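Substrate-binding protein (Synechococcus sp., PDB 6WPN) probably binds sugars or oligosaccharides in the periplasm as the solute-binding component of a transport system. Local coordinates at residues Thr29-Leu37 and Leu75-Asn89. Numbering follows the deposited sequence.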
loop_
_atom_site.group_PDB
_atom_site.type_symbol
_atom_site.label_atom_id
_atom_site.label_comp_id
_atom_site.label_asym_id
_atom_site.label_seq_id
_atom_site.Cartn_x
_atom_site.Cartn_y
_atom_site.Cartn_z
ATOM N N THR A 29 3.690 30.248 9.157
ATOM C CA THR A 29 2.996 29.316 8.277
ATOM C C THR A 29 3.523 27.890 8.425
ATOM O O THR A 29 4.690 27.676 8.755
ATOM C CB THR A 29 3.117 29.733 6.792
ATOM O OG1 THR A 29 4.496 29.737 6.397
ATOM C CG2 THR A 29 2.512 31.111 6.566
ATOM N N LEU A 30 2.648 26.922 8.178
ATOM C CA LEU A 30 2.990 25.510 8.229
ATOM C C LEU A 30 3.138 24.972 6.814
ATOM O O LEU A 30 2.461 25.422 5.886
ATOM C CB LEU A 30 1.912 24.720 8.972
ATOM C CG LEU A 30 1.644 25.144 10.415
ATOM C CD1 LEU A 30 0.360 24.518 10.939
ATOM C CD2 LEU A 30 2.817 24.780 11.301
ATOM N N GLN A 31 4.044 24.019 6.645
ATOM C CA GLN A 31 4.215 23.329 5.372
ATOM C C GLN A 31 3.777 21.880 5.536
ATOM O O GLN A 31 4.317 21.156 6.381
ATOM C CB GLN A 31 5.651 23.419 4.860
ATOM C CG GLN A 31 6.109 24.802 4.460
ATOM C CD GLN A 31 7.567 24.816 4.031
ATOM O OE1 GLN A 31 8.356 23.959 4.442
ATOM N NE2 GLN A 31 7.928 25.778 3.191
ATOM N N LEU A 32 2.790 21.471 4.743
ATOM C CA LEU A 32 2.273 20.109 4.746
ATOM C C LEU A 32 2.825 19.360 3.542
ATOM O O LEU A 32 2.822 19.885 2.424
ATOM C CB LEU A 32 0.744 20.104 4.713
ATOM C CG LEU A 32 0.065 18.759 4.441
ATOM C CD1 LEU A 32 0.212 17.807 5.625
ATOM C CD2 LEU A 32 -1.394 18.969 4.095
ATOM N N TRP A 33 3.317 18.147 3.780
ATOM C CA TRP A 33 3.883 17.293 2.742
ATOM C C TRP A 33 3.028 16.040 2.628
ATOM O O TRP A 33 2.900 15.286 3.598
ATOM C CB TRP A 33 5.325 16.911 3.081
ATOM C CG TRP A 33 6.335 17.995 2.867
ATOM C CD1 TRP A 33 6.097 19.336 2.758
ATOM C CD2 TRP A 33 7.756 17.833 2.781
ATOM N NE1 TRP A 33 7.280 20.016 2.586
ATOM C CE2 TRP A 33 8.315 19.117 2.601
ATOM C CE3 TRP A 33 8.609 16.728 2.831
ATOM C CZ2 TRP A 33 9.688 19.324 2.471
ATOM C CZ3 TRP A 33 9.970 16.935 2.700
ATOM C CH2 TRP A 33 10.497 18.223 2.524
ATOM N N THR A 34 2.454 15.809 1.450
ATOM C CA THR A 34 1.635 14.628 1.209
ATOM C C THR A 34 2.257 13.785 0.102
ATOM O O THR A 34 3.097 14.257 -0.668
ATOM C CB THR A 34 0.189 14.996 0.833
ATOM O OG1 THR A 34 0.186 15.820 -0.340
ATOM C CG2 THR A 34 -0.485 15.743 1.970
ATOM N N LEU A 35 1.820 12.530 0.025
ATOM C CA LEU A 35 2.395 11.544 -0.882
ATOM C C LEU A 35 1.402 11.188 -1.978
ATOM O O LEU A 35 0.307 10.693 -1.686
ATOM C CB LEU A 35 2.799 10.281 -0.122
ATOM C CG LEU A 35 3.934 10.456 0.875
ATOM C CD1 LEU A 35 4.374 9.107 1.421
ATOM C CD2 LEU A 35 5.078 11.179 0.203
ATOM N N GLN A 36 1.797 11.429 -3.225
ATOM C CA GLN A 36 1.075 11.003 -4.428
ATOM C C GLN A 36 -0.430 11.258 -4.300
ATOM O O GLN A 36 -1.259 10.353 -4.406
ATOM C CB GLN A 36 1.358 9.530 -4.730
ATOM C CG GLN A 36 2.781 9.240 -5.237
ATOM C CD GLN A 36 3.008 9.576 -6.708
ATOM O OE1 GLN A 36 2.351 10.451 -7.273
ATOM N NE2 GLN A 36 3.959 8.883 -7.329
ATOM N N LEU A 37 -0.768 12.523 -4.074
ATOM C CA LEU A 37 -2.157 12.957 -3.982
ATOM C C LEU A 37 -2.518 13.888 -5.134
ATOM O O LEU A 37 -3.430 14.708 -5.016
ATOM C CB LEU A 37 -2.409 13.659 -2.647
ATOM C CG LEU A 37 -2.283 12.832 -1.368
ATOM C CD1 LEU A 37 -2.419 13.712 -0.133
ATOM C CD2 LEU A 37 -3.319 11.720 -1.360
ATOM N N LEU A 75 13.158 15.643 2.148
ATOM C CA LEU A 75 13.198 15.945 3.577
ATOM C C LEU A 75 14.607 16.299 4.034
ATOM O O LEU A 75 14.789 17.217 4.843
ATOM C CB LEU A 75 12.661 14.760 4.382
ATOM C CG LEU A 75 12.524 14.982 5.892
ATOM C CD1 LEU A 75 11.399 15.949 6.206
ATOM C CD2 LEU A 75 12.325 13.664 6.622
ATOM N N LEU A 76 15.616 15.592 3.521
ATOM C CA LEU A 76 16.999 15.895 3.881
ATOM C C LEU A 76 17.396 17.299 3.442
ATOM O O LEU A 76 18.074 18.019 4.184
ATOM C CB LEU A 76 17.937 14.857 3.268
ATOM C CG LEU A 76 19.425 14.973 3.592
ATOM C CD1 LEU A 76 19.698 14.606 5.037
ATOM C CD2 LEU A 76 20.221 14.083 2.657
ATOM N N ALA A 77 16.977 17.711 2.243
ATOM C CA ALA A 77 17.311 19.050 1.772
ATOM C C ALA A 77 16.680 20.123 2.654
ATOM O O ALA A 77 17.323 21.129 2.976
ATOM C CB ALA A 77 16.868 19.214 0.318
ATOM N N ALA A 78 15.427 19.918 3.067
ATOM C CA ALA A 78 14.747 20.917 3.885
ATOM C C ALA A 78 15.322 20.975 5.295
ATOM O O ALA A 78 15.404 22.053 5.897
ATOM C CB ALA A 78 13.247 20.622 3.929
ATOM N N VAL A 79 15.721 19.824 5.842
ATOM C CA VAL A 79 16.288 19.798 7.184
ATOM C C VAL A 79 17.701 20.363 7.167
ATOM O O VAL A 79 18.133 21.012 8.129
ATOM C CB VAL A 79 16.243 18.366 7.752
ATOM C CG1 VAL A 79 16.901 18.310 9.105
ATOM C CG2 VAL A 79 14.810 17.890 7.868
ATOM N N PHE A 80 18.429 20.154 6.068
ATOM C CA PHE A 80 19.751 20.747 5.919
ATOM C C PHE A 80 19.674 22.268 5.927
ATOM O O PHE A 80 20.565 22.942 6.455
ATOM C CB PHE A 80 20.385 20.260 4.618
ATOM C CG PHE A 80 21.726 19.624 4.793
ATOM C CD1 PHE A 80 21.868 18.484 5.563
ATOM C CD2 PHE A 80 22.843 20.152 4.170
ATOM C CE1 PHE A 80 23.101 17.893 5.722
ATOM C CE2 PHE A 80 24.080 19.562 4.323
ATOM C CZ PHE A 80 24.210 18.431 5.102
ATOM N N ALA A 81 18.615 22.823 5.345
ATOM C CA ALA A 81 18.382 24.261 5.349
ATOM C C ALA A 81 17.692 24.759 6.609
ATOM O O ALA A 81 17.374 25.952 6.680
ATOM C CB ALA A 81 17.545 24.651 4.132
ATOM N N ARG A 82 17.449 23.889 7.588
ATOM C CA ARG A 82 16.722 24.255 8.802
ATOM C C ARG A 82 15.366 24.865 8.454
ATOM O O ARG A 82 14.938 25.868 9.028
ATOM C CB ARG A 82 17.538 25.204 9.685
ATOM C CG ARG A 82 17.027 25.273 11.118
ATOM C CD ARG A 82 18.125 25.466 12.136
ATOM N NE ARG A 82 17.572 25.444 13.487
ATOM C CZ ARG A 82 18.246 25.790 14.577
ATOM N NH1 ARG A 82 19.506 26.197 14.476
ATOM N NH2 ARG A 82 17.658 25.736 15.765
ATOM N N THR A 83 14.693 24.261 7.475
ATOM C CA THR A 83 13.328 24.604 7.090
ATOM C C THR A 83 12.504 23.330 6.957
ATOM O O THR A 83 11.790 23.108 5.974
ATOM C CB THR A 83 13.289 25.417 5.798
ATOM O OG1 THR A 83 13.999 24.720 4.769
ATOM C CG2 THR A 83 13.905 26.796 6.002
ATOM N N ALA A 84 12.600 22.475 7.970
ATOM C CA ALA A 84 11.936 21.183 7.920
ATOM C C ALA A 84 10.421 21.372 7.918
ATOM O O ALA A 84 9.906 22.271 8.591
ATOM C CB ALA A 84 12.353 20.318 9.109
ATOM N N PRO A 85 9.687 20.553 7.169
ATOM C CA PRO A 85 8.228 20.681 7.154
ATOM C C PRO A 85 7.651 20.353 8.520
ATOM O O PRO A 85 8.298 19.739 9.371
ATOM C CB PRO A 85 7.788 19.665 6.096
ATOM C CG PRO A 85 8.905 18.673 6.050
ATOM C CD PRO A 85 10.157 19.445 6.321
ATOM N N ASP A 86 6.415 20.792 8.731
ATOM C CA ASP A 86 5.798 20.616 10.039
ATOM C C ASP A 86 4.984 19.332 10.152
ATOM O O ASP A 86 5.015 18.678 11.200
ATOM C CB ASP A 86 4.930 21.836 10.357
ATOM C CG ASP A 86 5.734 23.129 10.367
ATOM O OD1 ASP A 86 5.565 23.949 9.440
ATOM O OD2 ASP A 86 6.559 23.312 11.287
ATOM N N VAL A 87 4.274 18.944 9.094
ATOM C CA VAL A 87 3.548 17.677 9.047
ATOM C C VAL A 87 3.956 16.944 7.781
ATOM O O VAL A 87 3.885 17.505 6.682
ATOM C CB VAL A 87 2.018 17.870 9.076
ATOM C CG1 VAL A 87 1.325 16.526 9.009
ATOM C CG2 VAL A 87 1.585 18.619 10.325
ATOM N N VAL A 88 4.382 15.695 7.931
ATOM C CA VAL A 88 4.840 14.891 6.808
ATOM C C VAL A 88 3.993 13.632 6.736
ATOM O O VAL A 88 3.718 12.994 7.758
ATOM C CB VAL A 88 6.335 14.534 6.927
ATOM C CG1 VAL A 88 6.807 13.819 5.674
ATOM C CG2 VAL A 88 7.147 15.777 7.150
ATOM N N ASN A 89 3.601 13.271 5.519
ATOM C CA ASN A 89 2.803 12.080 5.263
ATOM C C ASN A 89 3.730 10.886 5.059
ATOM O O ASN A 89 4.570 10.896 4.153
ATOM C CB ASN A 89 1.915 12.303 4.040
ATOM C CG ASN A 89 1.101 11.093 3.680
ATOM O OD1 ASN A 89 0.850 10.840 2.507
ATOM N ND2 ASN A 89 0.673 10.339 4.686
#
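Leu-75 and Ala-78, on helix 72-80, meet the indole of Trp-33 where this helix packs against the parallel part of a mixed beta sheet. Strand 30-35 runs between strands 61-66 and 87-90, and strand 61-66, helix 72-80 and strand 87-90 form a beta-alpha-beta unit of the alpha/beta lobe, as in other periplasmic binding proteins. The backbone N of Leu-75 lies at the ring's edge, in its plane, 3.5 Å from CZ3 of Trp-33, while the small methyl of Ala-78 lets the helix come within 3.9 Å, CB to CH2. Beyond the helix, Arg-82 takes a positive phi in a Schellman motif, and Thr-83 turns back to bond Ala-78 O through both its N and its OG1. Pro-85 then brings the CB-CG-CD side of its pyrrolidine, tilted, over one face of the indole: CG sits 3.5 Å from the centroid of the six-membered ring, only 10° off its normal, a CH-pi contact suited to a rigid, apolar residue. Without the indole, as with an alanine at Trp-33, Pro-85 CG is likely to lose its aromatic face and a gap to open between helix and sheet. Asp-86 grips Gln-31 twice: its N donates to Gln-31 O, and OD1, through its anti lone pair, accepts from Gln-31 N at 3.2 Å. Ser-308 holds the other carboxylate oxygen. Parallel pairing follows, with Trp-33 N donating to Val-87 O at 3.0 Å. On the face opposite the indole, branched Val-87 sets CG1 3.8 Å from CD1 of Leu-32, beside helix 311-321. Asn-89 N continues the pairing by donating to Trp-33 O. Its side chain supplies both a donor and an acceptor: ND2 reaches Thr-301 O on the neighbouring strand, and CG, anti to the backbone N (chi1 178°), carries OD1 to a weak 3.2 Å hydrogen bond from Leu-35 N.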